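PDB 5HZD: 3' terminal uridylyl transferase from Trypanosoma brucei, which catalyses the addition of uridines from UTP to the 3'-hydroxyl of guide RNAs, ribosomal RNAs and some mRNAs during mitochondrial RNA editing. Local coordinates for residues R4-P12 with H19-H30; R301-P312 with D372-D380. All coordinates share one frame; numbering follows the deposited sequence.

How the contacts relate
Contact 1 lies within the zinc finger near the N-terminus, where Cys8, Cys11, His25 and His30 hold the metal; contact 2 lies in the catalytic body, where helices 292-304 and 310-324 meet the loop 372-380. Their centres are about 42 Å apart and their nearest atoms about 26 Å, so they do not touch, and the finger is complete in sequence well before the segments of contact 2 begin. Contact 1 is away from the active site, yet the finger is required for the catalytic domain to fold properly. Contact 2 lies closer to the UTP site: in the conformer given, the Arg301 side chain is about 6 Å from that of Ser297, which binds UTP. One contact is knit by a metal, the other by an arginine.

Contact 1. Residues R4-P12 with H19-H30. With ZN (zinc ion), chain B.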
loop_
_atom_site.group_PDB
_atom_site.type_symbol
_atom_site.label_atom_id
_atom_site.label_comp_id
_atom_site.label_asym_id
_atom_site.label_seq_id
_atom_site.Cartn_x
_atom_site.Cartn_y
_atom_site.Cartn_z
ATOM N N ARG A 4 -33.363 18.769 6.479
ATOM C CA ARG A 4 -32.678 18.563 5.200
ATOM C C ARG A 4 -33.267 17.409 4.403
ATOM O O ARG A 4 -34.068 16.630 4.917
ATOM C CB ARG A 4 -31.210 18.235 5.449
ATOM C CG ARG A 4 -31.051 17.108 6.454
ATOM C CD ARG A 4 -29.657 16.486 6.391
ATOM N NE ARG A 4 -29.519 15.608 5.227
ATOM C CZ ARG A 4 -28.478 14.810 5.010
ATOM N NH1 ARG A 4 -27.473 14.780 5.866
ATOM N NH2 ARG A 4 -28.438 14.045 3.918
ATOM N N LEU A 5 -32.846 17.322 3.144
ATOM C CA LEU A 5 -33.182 16.201 2.271
ATOM C C LEU A 5 -32.251 15.002 2.420
ATOM O O LEU A 5 -31.007 15.133 2.589
ATOM C CB LEU A 5 -33.158 16.645 0.809
ATOM C CG LEU A 5 -34.156 17.682 0.309
ATOM C CD1 LEU A 5 -33.789 18.072 -1.107
ATOM C CD2 LEU A 5 -35.559 17.130 0.347
ATOM N N TYR A 6 -32.857 13.817 2.329
ATOM C CA TYR A 6 -32.127 12.562 2.297
ATOM C C TYR A 6 -32.652 11.813 1.092
ATOM O O TYR A 6 -33.847 11.841 0.821
ATOM C CB TYR A 6 -32.410 11.719 3.551
ATOM C CG TYR A 6 -31.972 12.344 4.854
ATOM C CD1 TYR A 6 -32.828 13.189 5.551
ATOM C CD2 TYR A 6 -30.726 12.065 5.403
ATOM C CE1 TYR A 6 -32.458 13.767 6.736
ATOM C CE2 TYR A 6 -30.344 12.649 6.612
ATOM C CZ TYR A 6 -31.226 13.493 7.270
ATOM O OH TYR A 6 -30.889 14.078 8.470
ATOM N N SER A 7 -31.762 11.176 0.343
ATOM C CA SER A 7 -32.214 10.447 -0.830
ATOM C C SER A 7 -31.655 9.029 -0.797
ATOM O O SER A 7 -30.544 8.774 -0.315
ATOM C CB SER A 7 -31.808 11.153 -2.130
ATOM O OG SER A 7 -30.402 11.126 -2.334
ATOM N N CYS A 8 -32.469 8.112 -1.320
ATOM C CA CYS A 8 -32.089 6.703 -1.465
ATOM C C CYS A 8 -31.043 6.516 -2.562
ATOM O O CYS A 8 -31.059 7.232 -3.572
ATOM C CB CYS A 8 -33.343 5.891 -1.779
ATOM S SG CYS A 8 -32.969 4.122 -1.738
ATOM N N ASP A 9 -30.108 5.576 -2.355
ATOM C CA ASP A 9 -29.083 5.255 -3.356
ATOM C C ASP A 9 -29.449 4.023 -4.200
ATOM O O ASP A 9 -28.648 3.589 -5.026
ATOM C CB ASP A 9 -27.715 5.030 -2.694
ATOM C CG ASP A 9 -27.692 3.803 -1.796
ATOM O OD1 ASP A 9 -28.788 3.386 -1.338
ATOM O OD2 ASP A 9 -26.578 3.277 -1.556
ATOM N N ALA A 10 -30.643 3.478 -3.995
ATOM C CA ALA A 10 -31.038 2.211 -4.634
ATOM C C ALA A 10 -32.271 2.355 -5.506
ATOM O O ALA A 10 -32.660 1.430 -6.218
ATOM C CB ALA A 10 -31.276 1.131 -3.584
ATOM N N CYS A 11 -32.928 3.503 -5.425
ATOM C CA CYS A 11 -33.967 3.816 -6.390
ATOM C C CYS A 11 -33.900 5.309 -6.654
ATOM O O CYS A 11 -33.379 6.057 -5.832
ATOM C CB CYS A 11 -35.332 3.359 -5.909
ATOM S SG CYS A 11 -35.948 4.196 -4.488
ATOM N N PRO A 12 -34.384 5.744 -7.823
ATOM C CA PRO A 12 -34.079 7.127 -8.203
ATOM C C PRO A 12 -35.084 8.146 -7.680
ATOM O O PRO A 12 -34.877 9.331 -7.906
ATOM C CB PRO A 12 -34.139 7.074 -9.731
ATOM C CG PRO A 12 -35.169 6.025 -10.010
ATOM C CD PRO A 12 -35.005 4.985 -8.921
ATOM N N HIS A 19 -33.658 11.302 8.577
ATOM C CA HIS A 19 -32.805 10.151 8.442
ATOM C C HIS A 19 -33.526 8.856 8.793
ATOM O O HIS A 19 -33.308 7.835 8.146
ATOM C CB HIS A 19 -31.536 10.313 9.288
ATOM C CG HIS A 19 -30.480 9.309 8.974
ATOM N ND1 HIS A 19 -30.033 8.387 9.897
ATOM C CD2 HIS A 19 -29.799 9.057 7.831
ATOM C CE1 HIS A 19 -29.111 7.624 9.341
ATOM N NE2 HIS A 19 -28.946 8.010 8.088
ATOM N N ALA A 20 -34.357 8.898 9.831
ATOM C CA ALA A 20 -35.137 7.737 10.247
ATOM C C ALA A 20 -35.961 7.202 9.084
ATOM O O ALA A 20 -36.035 5.993 8.858
ATOM C CB ALA A 20 -36.049 8.109 11.408
ATOM N N ALA A 21 -36.567 8.110 8.332
ATOM C CA ALA A 21 -37.421 7.716 7.219
ATOM C C ALA A 21 -36.579 7.087 6.103
ATOM O O ALA A 21 -37.022 6.146 5.429
ATOM C CB ALA A 21 -38.186 8.914 6.694
ATOM N N LEU A 22 -35.378 7.621 5.900
ATOM C CA LEU A 22 -34.469 7.069 4.904
ATOM C C LEU A 22 -34.070 5.644 5.275
ATOM O O LEU A 22 -34.110 4.746 4.437
ATOM C CB LEU A 22 -33.213 7.932 4.767
ATOM C CG LEU A 22 -32.201 7.425 3.740
ATOM C CD1 LEU A 22 -32.739 7.636 2.333
ATOM C CD2 LEU A 22 -30.835 8.098 3.925
ATOM N N LEU A 23 -33.708 5.434 6.536
ATOM C CA LEU A 23 -33.244 4.113 6.979
ATOM C C LEU A 23 -34.387 3.108 6.901
ATOM O O LEU A 23 -34.200 1.970 6.447
ATOM C CB LEU A 23 -32.730 4.169 8.416
ATOM C CG LEU A 23 -31.364 4.776 8.696
ATOM C CD1 LEU A 23 -31.108 4.746 10.187
ATOM C CD2 LEU A 23 -30.273 4.019 7.955
ATOM N N ALA A 24 -35.568 3.518 7.362
ATOM C CA ALA A 24 -36.753 2.669 7.263
ATOM C C ALA A 24 -37.061 2.312 5.821
ATOM O O ALA A 24 -37.422 1.176 5.527
ATOM C CB ALA A 24 -37.942 3.322 7.902
ATOM N N HIS A 25 -36.901 3.270 4.913
ATOM C CA HIS A 25 -37.143 2.989 3.506
ATOM C C HIS A 25 -36.161 1.932 3.001
ATOM O O HIS A 25 -36.530 1.028 2.243
ATOM C CB HIS A 25 -36.993 4.260 2.673
ATOM C CG HIS A 25 -36.866 3.996 1.206
ATOM N ND1 HIS A 25 -37.963 3.783 0.396
ATOM C CD2 HIS A 25 -35.778 3.881 0.414
ATOM C CE1 HIS A 25 -37.551 3.578 -0.842
ATOM N NE2 HIS A 25 -36.232 3.603 -0.850
ATOM N N ALA A 26 -34.910 2.053 3.413
ATOM C CA ALA A 26 -33.870 1.096 2.979
ATOM C C ALA A 26 -34.201 -0.356 3.387
ATOM O O ALA A 26 -34.136 -1.259 2.558
ATOM C CB ALA A 26 -32.506 1.518 3.470
ATOM N N GLU A 27 -34.602 -0.595 4.634
ATOM C CA GLU A 27 -35.006 -1.939 5.049
ATOM C C GLU A 27 -36.301 -2.401 4.385
ATOM O O GLU A 27 -36.410 -3.539 3.912
ATOM C CB GLU A 27 -35.170 -2.015 6.566
ATOM C CG GLU A 27 -35.876 -3.286 7.031
ATOM C CD GLU A 27 -35.143 -4.562 6.635
ATOM O OE1 GLU A 27 -33.898 -4.552 6.550
ATOM O OE2 GLU A 27 -35.820 -5.584 6.400
ATOM N N GLU A 28 -37.297 -1.522 4.352
ATOM C CA GLU A 28 -38.607 -1.912 3.822
ATOM C C GLU A 28 -38.646 -2.159 2.301
ATOM O O GLU A 28 -39.344 -3.057 1.824
ATOM C CB GLU A 28 -39.674 -0.895 4.252
ATOM C CG GLU A 28 -39.798 -0.787 5.784
ATOM C CD GLU A 28 -40.734 0.332 6.236
ATOM O OE1 GLU A 28 -41.119 0.337 7.427
ATOM O OE2 GLU A 28 -41.078 1.210 5.409
ATOM N N HIS A 29 -37.907 -1.371 1.536
ATOM C CA HIS A 29 -37.949 -1.492 0.083
ATOM C C HIS A 29 -36.721 -2.167 -0.516
ATOM O O HIS A 29 -36.754 -2.639 -1.661
ATOM C CB HIS A 29 -38.178 -0.122 -0.570
ATOM C CG HIS A 29 -39.578 0.388 -0.421
ATOM N ND1 HIS A 29 -40.089 0.815 0.786
ATOM C CD2 HIS A 29 -40.576 0.530 -1.323
ATOM C CE1 HIS A 29 -41.345 1.195 0.621
ATOM N NE2 HIS A 29 -41.663 1.036 -0.650
ATOM N N HIS A 30 -35.632 -2.224 0.241
ATOM C CA HIS A 30 -34.389 -2.740 -0.321
ATOM C C HIS A 30 -33.762 -3.829 0.502
ATOM O O HIS A 30 -32.540 -3.995 0.489
ATOM C CB HIS A 30 -33.388 -1.619 -0.556
ATOM C CG HIS A 30 -33.873 -0.627 -1.553
ATOM N ND1 HIS A 30 -34.236 -0.998 -2.830
ATOM C CD2 HIS A 30 -34.135 0.698 -1.452
ATOM C CE1 HIS A 30 -34.666 0.061 -3.489
ATOM N NE2 HIS A 30 -34.632 1.095 -2.671
HETATM ZN ZN ZN B . -34.977 3.311 -2.517
HETATM O O HOH W 1 -33.113 13.478 10.659
#
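The strand 6-7 and the knuckle that follows it run along helix 19-30, Tyr6 facing Leu22 with CA atoms 6.5 Å apart and Ala10 facing His30 at 7.4 Å. At the far end from the metal, Tyr6 lies over the first turn of the helix. The backbone N of His19 stands 3.3 Å above one face of the phenol ring, toward its rim, while CB of His19 makes an off-centre CH-pi contact with it. Arg4 NE lies over the opposite face, and the guanidinium is fixed by NE and NH2, which both donate to Leu5 O. A water spans Tyr6 OH and His19 N. Leu22, a branched apolar side chain suited to packing between strand and helix, spreads its methyls, CD2 against Tyr6 CB and CD1 against the backbone carbon of Ser7.

The zinc ion joins the other end: Cys8 SG binds it at 2.3 Å, Cys11 SG at 2.4 Å, His25 NE2 at 2.1 Å and His30 NE2 at 2.2 Å. With CG anti to the backbone N (chi1 165°), His25 reaches from the helix toward the knuckle, and Cys8 SG lies in the plane of its ring, at the edge. Ala10 is small enough to set its methyl squarely over the His30 ring, CB 3.4 Å from the centroid. Ala10 N also donates to Cys8 SG, a bond that would be expected to temper the charge on a thiolate ligand.

This is the Cys2His2 arrangement of a zinc finger, here of an atypical kind. Two sulfurs from the knuckle and two imidazoles from the helix saturate one metal ion, so metal coordination ties together two segments that otherwise meet through apolar and CH-pi packing and one bridging water.

Contact 2. Residues R301-P312 with D372-D380; sequences RKYLLSHPCARP and DPRYTPMID
Arg311 reaches across to Thr376, Pro377 and Met378, and can be followed outward from its backbone. Its CB rests 3.7 Å from SD of Met378. CG lies anti to the carbonyl carbon (chi1 -69°), and a bend at chi3 then swings the guanidinium toward the backbone of the loop. NE passes the same sulfur, which lies over the centre of one face of the flat group; CD2 of Leu305 covers the opposite face. At the tip, NH1 donates to Thr376 O at 2.9 Å and NH2 to Pro377 O at 2.9 Å. Both bonds are fairly straight, with N-H...O angles near 160°, though each donor stands above the plane of its carbonyl. Arginine suits this buried place because one planar group can serve two successive carbonyls while its faces accept apolar cover; NH1 also reaches Met115 O.

The flexible thioether of Met378 packs beside the helix, SD lying 3.9 Å from Pro312 CG. Thr376 turns its CG2 to Leu305 CD2, 4.0 Å away. A water donates to both Pro308 O and Met378 O, extending the link between the backbones. Farther along, in the conformer given, one of two, Arg301 brings its NH2 to 3.5 Å from NH2 of Arg374, an approach of like charges that is doubtful as a contact; Asp370 gives Arg374 a long, weak ion pair.

The loop 372-380, which leads toward helix 385-409, is thus fastened beside the turn joining helices 292-304 and 310-324. Helix 59-76 closes over Pro312 and Met378 through Ala73, and a backbone bond couples Thr376 to Gly116, in the segment between the palm strands 105-109 and 124-129.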
loop_
_atom_site.group_PDB
_atom_site.type_symbol
_atom_site.label_atom_id
_atom_site.label_comp_id
_atom_site.label_asym_id
_atom_site.label_seq_id
_atom_site.Cartn_x
_atom_site.Cartn_y
_atom_site.Cartn_z
ATOM N N ARG A 301 2.789 4.570 9.508
ATOM C CA ARG A 301 3.873 3.894 10.229
ATOM C C ARG A 301 4.015 4.395 11.658
ATOM O O ARG A 301 4.162 3.590 12.610
ATOM C CB ARG A 301 5.189 4.066 9.468
ATOM C CG ARG A 301 6.295 3.219 10.019
ATOM C CD ARG A 301 7.596 3.523 9.302
ATOM N NE ARG A 301 8.686 2.872 10.023
ATOM C CZ ARG A 301 9.361 3.408 11.051
ATOM N NH1 ARG A 301 9.110 4.648 11.479
ATOM N NH2 ARG A 301 10.303 2.698 11.655
ATOM N N LYS A 302 3.938 5.707 11.849
ATOM C CA LYS A 302 4.086 6.279 13.177
ATOM C C LYS A 302 2.988 5.773 14.116
ATOM O O LYS A 302 3.269 5.328 15.239
ATOM C CB LYS A 302 4.066 7.798 13.057
ATOM C CG LYS A 302 4.427 8.508 14.326
ATOM C CD LYS A 302 4.653 9.996 14.047
ATOM C CE LYS A 302 5.004 10.757 15.317
ATOM N NZ LYS A 302 6.296 10.325 15.944
ATOM N N TYR A 303 1.745 5.786 13.648
ATOM C CA TYR A 303 0.667 5.219 14.449
ATOM C C TYR A 303 0.814 3.715 14.703
ATOM O O TYR A 303 0.668 3.249 15.844
ATOM C CB TYR A 303 -0.671 5.476 13.747
ATOM C CG TYR A 303 -1.323 6.789 14.095
ATOM C CD1 TYR A 303 -1.784 7.023 15.395
ATOM C CD2 TYR A 303 -1.568 7.751 13.125
ATOM C CE1 TYR A 303 -2.460 8.208 15.720
ATOM C CE2 TYR A 303 -2.247 8.959 13.459
ATOM C CZ TYR A 303 -2.681 9.149 14.752
ATOM O OH TYR A 303 -3.371 10.316 15.062
ATOM N N LEU A 304 1.089 2.951 13.656
ATOM C CA LEU A 304 0.998 1.495 13.804
ATOM C C LEU A 304 2.170 0.901 14.577
ATOM O O LEU A 304 2.060 -0.197 15.132
ATOM C CB LEU A 304 0.865 0.851 12.426
ATOM C CG LEU A 304 -0.428 1.213 11.685
ATOM C CD1 LEU A 304 -0.454 0.472 10.386
ATOM C CD2 LEU A 304 -1.679 0.838 12.512
ATOM N N LEU A 305 3.276 1.620 14.663
ATOM C CA LEU A 305 4.379 1.158 15.507
ATOM C C LEU A 305 4.193 1.484 16.991
ATOM O O LEU A 305 4.987 1.060 17.843
ATOM C CB LEU A 305 5.714 1.739 15.022
ATOM C CG LEU A 305 6.283 1.154 13.741
ATOM C CD1 LEU A 305 7.570 1.915 13.433
ATOM C CD2 LEU A 305 6.552 -0.364 13.882
ATOM N N SER A 306 3.154 2.247 17.322
ATOM C CA SER A 306 3.035 2.762 18.675
ATOM C C SER A 306 2.277 1.870 19.670
ATOM O O SER A 306 2.134 2.235 20.839
ATOM C CB SER A 306 2.480 4.206 18.667
ATOM O OG SER A 306 1.115 4.223 18.317
ATOM N N HIS A 307 1.814 0.704 19.215
ATOM C CA HIS A 307 1.311 -0.345 20.105
ATOM C C HIS A 307 1.708 -1.672 19.444
ATOM O O HIS A 307 1.583 -1.801 18.228
ATOM C CB HIS A 307 -0.221 -0.260 20.183
ATOM C CG HIS A 307 -0.811 -1.131 21.238
ATOM N ND1 HIS A 307 -0.853 -2.507 21.125
ATOM C CD2 HIS A 307 -1.389 -0.833 22.430
ATOM C CE1 HIS A 307 -1.405 -3.018 22.211
ATOM N NE2 HIS A 307 -1.759 -2.021 23.011
ATOM N N PRO A 308 2.149 -2.667 20.235
ATOM C CA PRO A 308 2.613 -3.935 19.655
ATOM C C PRO A 308 1.504 -4.729 18.957
ATOM O O PRO A 308 1.829 -5.616 18.151
ATOM C CB PRO A 308 3.152 -4.708 20.864
ATOM C CG PRO A 308 2.506 -4.101 22.062
ATOM C CD PRO A 308 2.319 -2.632 21.698
ATOM N N CYS A 309 0.236 -4.437 19.244
ATOM C CA CYS A 309 -0.847 -5.130 18.556
ATOM C C CYS A 309 -1.430 -4.322 17.402
ATOM O O CYS A 309 -2.372 -4.774 16.696
ATOM C CB CYS A 309 -1.958 -5.487 19.548
ATOM S SG CYS A 309 -1.345 -6.556 20.817
ATOM N N ALA A 310 -0.875 -3.140 17.129
ATOM C CA ALA A 310 -1.499 -2.302 16.113
ATOM C C ALA A 310 -1.278 -2.793 14.683
ATOM O O ALA A 310 -2.215 -2.817 13.869
ATOM C CB ALA A 310 -1.052 -0.818 16.265
ATOM N N ARG A 311 -0.063 -3.231 14.348
ATOM C CA ARG A 311 0.093 -3.790 12.996
ATOM C C ARG A 311 -0.662 -5.113 12.795
ATOM O O ARG A 311 -1.322 -5.281 11.764
ATOM C CB ARG A 311 1.564 -3.949 12.619
ATOM C CG ARG A 311 2.292 -2.617 12.417
ATOM C CD ARG A 311 3.779 -2.902 12.215
ATOM N NE ARG A 311 4.378 -3.397 13.441
ATOM C CZ ARG A 311 5.558 -3.999 13.485
ATOM N NH1 ARG A 311 6.243 -4.206 12.362
ATOM N NH2 ARG A 311 6.031 -4.415 14.654
ATOM N N PRO A 312 -0.574 -6.056 13.754
ATOM C CA PRO A 312 -1.328 -7.300 13.542
ATOM C C PRO A 312 -2.823 -7.049 13.341
ATOM O O PRO A 312 -3.460 -7.638 12.444
ATOM C CB PRO A 312 -1.036 -8.102 14.825
ATOM C CG PRO A 312 0.378 -7.681 15.154
ATOM C CD PRO A 312 0.323 -6.165 14.926
ATOM N N ASP A 372 14.756 3.603 1.711
ATOM C CA ASP A 372 14.670 2.162 1.983
ATOM C C ASP A 372 13.935 2.024 3.317
ATOM O O ASP A 372 14.457 2.446 4.354
ATOM C CB ASP A 372 16.073 1.591 2.095
ATOM C CG ASP A 372 16.755 1.432 0.740
ATOM O OD1 ASP A 372 16.033 1.239 -0.277
ATOM O OD2 ASP A 372 17.997 1.457 0.722
ATOM N N PRO A 373 12.736 1.429 3.306
ATOM C CA PRO A 373 11.911 1.341 4.526
ATOM C C PRO A 373 12.622 0.565 5.612
ATOM O O PRO A 373 13.254 -0.474 5.355
ATOM C CB PRO A 373 10.672 0.598 4.052
ATOM C CG PRO A 373 10.589 0.976 2.558
ATOM C CD PRO A 373 12.023 0.888 2.128
ATOM N N ARG A 374 12.552 1.080 6.835
ATOM C CA ARG A 374 13.189 0.418 7.968
ATOM C C ARG A 374 12.396 -0.811 8.415
ATOM O O ARG A 374 11.148 -0.775 8.503
ATOM C CB ARG A 374 13.398 1.418 9.104
ATOM C CG ARG A 374 14.588 2.351 8.797
ATOM C CD ARG A 374 15.072 3.114 10.015
ATOM N NE ARG A 374 14.042 4.027 10.480
ATOM C CZ ARG A 374 13.795 4.289 11.755
ATOM N NH1 ARG A 374 14.517 3.706 12.712
ATOM N NH2 ARG A 374 12.822 5.141 12.071
ATOM N N TYR A 375 13.127 -1.880 8.680
ATOM C CA TYR A 375 12.525 -3.137 9.087
ATOM C C TYR A 375 12.317 -3.177 10.606
ATOM O O TYR A 375 13.247 -2.909 11.376
ATOM C CB TYR A 375 13.407 -4.320 8.630
ATOM C CG TYR A 375 12.879 -5.653 9.131
ATOM C CD1 TYR A 375 11.818 -6.278 8.495
ATOM C CD2 TYR A 375 13.430 -6.256 10.260
ATOM C CE1 TYR A 375 11.299 -7.491 8.991
ATOM C CE2 TYR A 375 12.946 -7.458 10.756
ATOM C CZ TYR A 375 11.863 -8.069 10.107
ATOM O OH TYR A 375 11.390 -9.268 10.642
ATOM N N THR A 376 11.096 -3.518 11.022
ATOM C CA THR A 376 10.784 -3.770 12.427
ATOM C C THR A 376 10.021 -5.094 12.498
ATOM O O THR A 376 8.948 -5.212 11.882
ATOM C CB THR A 376 9.840 -2.673 12.985
ATOM O OG1 THR A 376 10.450 -1.379 12.821
ATOM C CG2 THR A 376 9.579 -2.923 14.457
ATOM N N PRO A 377 10.545 -6.083 13.237
ATOM C CA PRO A 377 9.862 -7.383 13.339
ATOM C C PRO A 377 8.444 -7.220 13.874
ATOM O O PRO A 377 8.219 -6.357 14.718
ATOM C CB PRO A 377 10.662 -8.149 14.403
ATOM C CG PRO A 377 11.940 -7.410 14.575
ATOM C CD PRO A 377 11.774 -6.011 14.032
ATOM N N MET A 378 7.525 -8.043 13.373
ATOM C CA MET A 378 6.139 -8.042 13.834
ATOM C C MET A 378 5.991 -8.314 15.329
ATOM O O MET A 378 5.089 -7.750 15.977
ATOM C CB MET A 378 5.334 -9.056 13.001
ATOM C CG MET A 378 3.821 -8.894 13.076
ATOM S SD MET A 378 3.225 -7.276 12.566
ATOM C CE MET A 378 3.816 -7.154 10.890
ATOM N N ILE A 379 6.859 -9.175 15.876
ATOM C CA ILE A 379 6.840 -9.461 17.301
ATOM C C ILE A 379 8.283 -9.486 17.802
ATOM O O ILE A 379 9.199 -9.923 17.093
ATOM C CB ILE A 379 6.101 -10.780 17.604
ATOM C CG1 ILE A 379 5.943 -10.973 19.112
ATOM C CG2 ILE A 379 6.826 -11.958 16.981
ATOM C CD1 ILE A 379 4.892 -12.057 19.478
ATOM N N ASP A 380 8.486 -8.958 19.010
ATOM C CA ASP A 380 9.817 -8.918 19.613
ATOM C C ASP A 380 10.288 -10.357 19.832
ATOM O O ASP A 380 9.668 -11.114 20.567
ATOM C CB ASP A 380 9.682 -8.192 20.953
ATOM C CG ASP A 380 11.001 -8.025 21.692
ATOM O OD1 ASP A 380 12.041 -8.541 21.240
ATOM O OD2 ASP A 380 10.965 -7.372 22.762
HETATM O O HOH W 2 9.174 0.865 7.446
HETATM O O HOH W 3 4.203 -6.825 18.275
#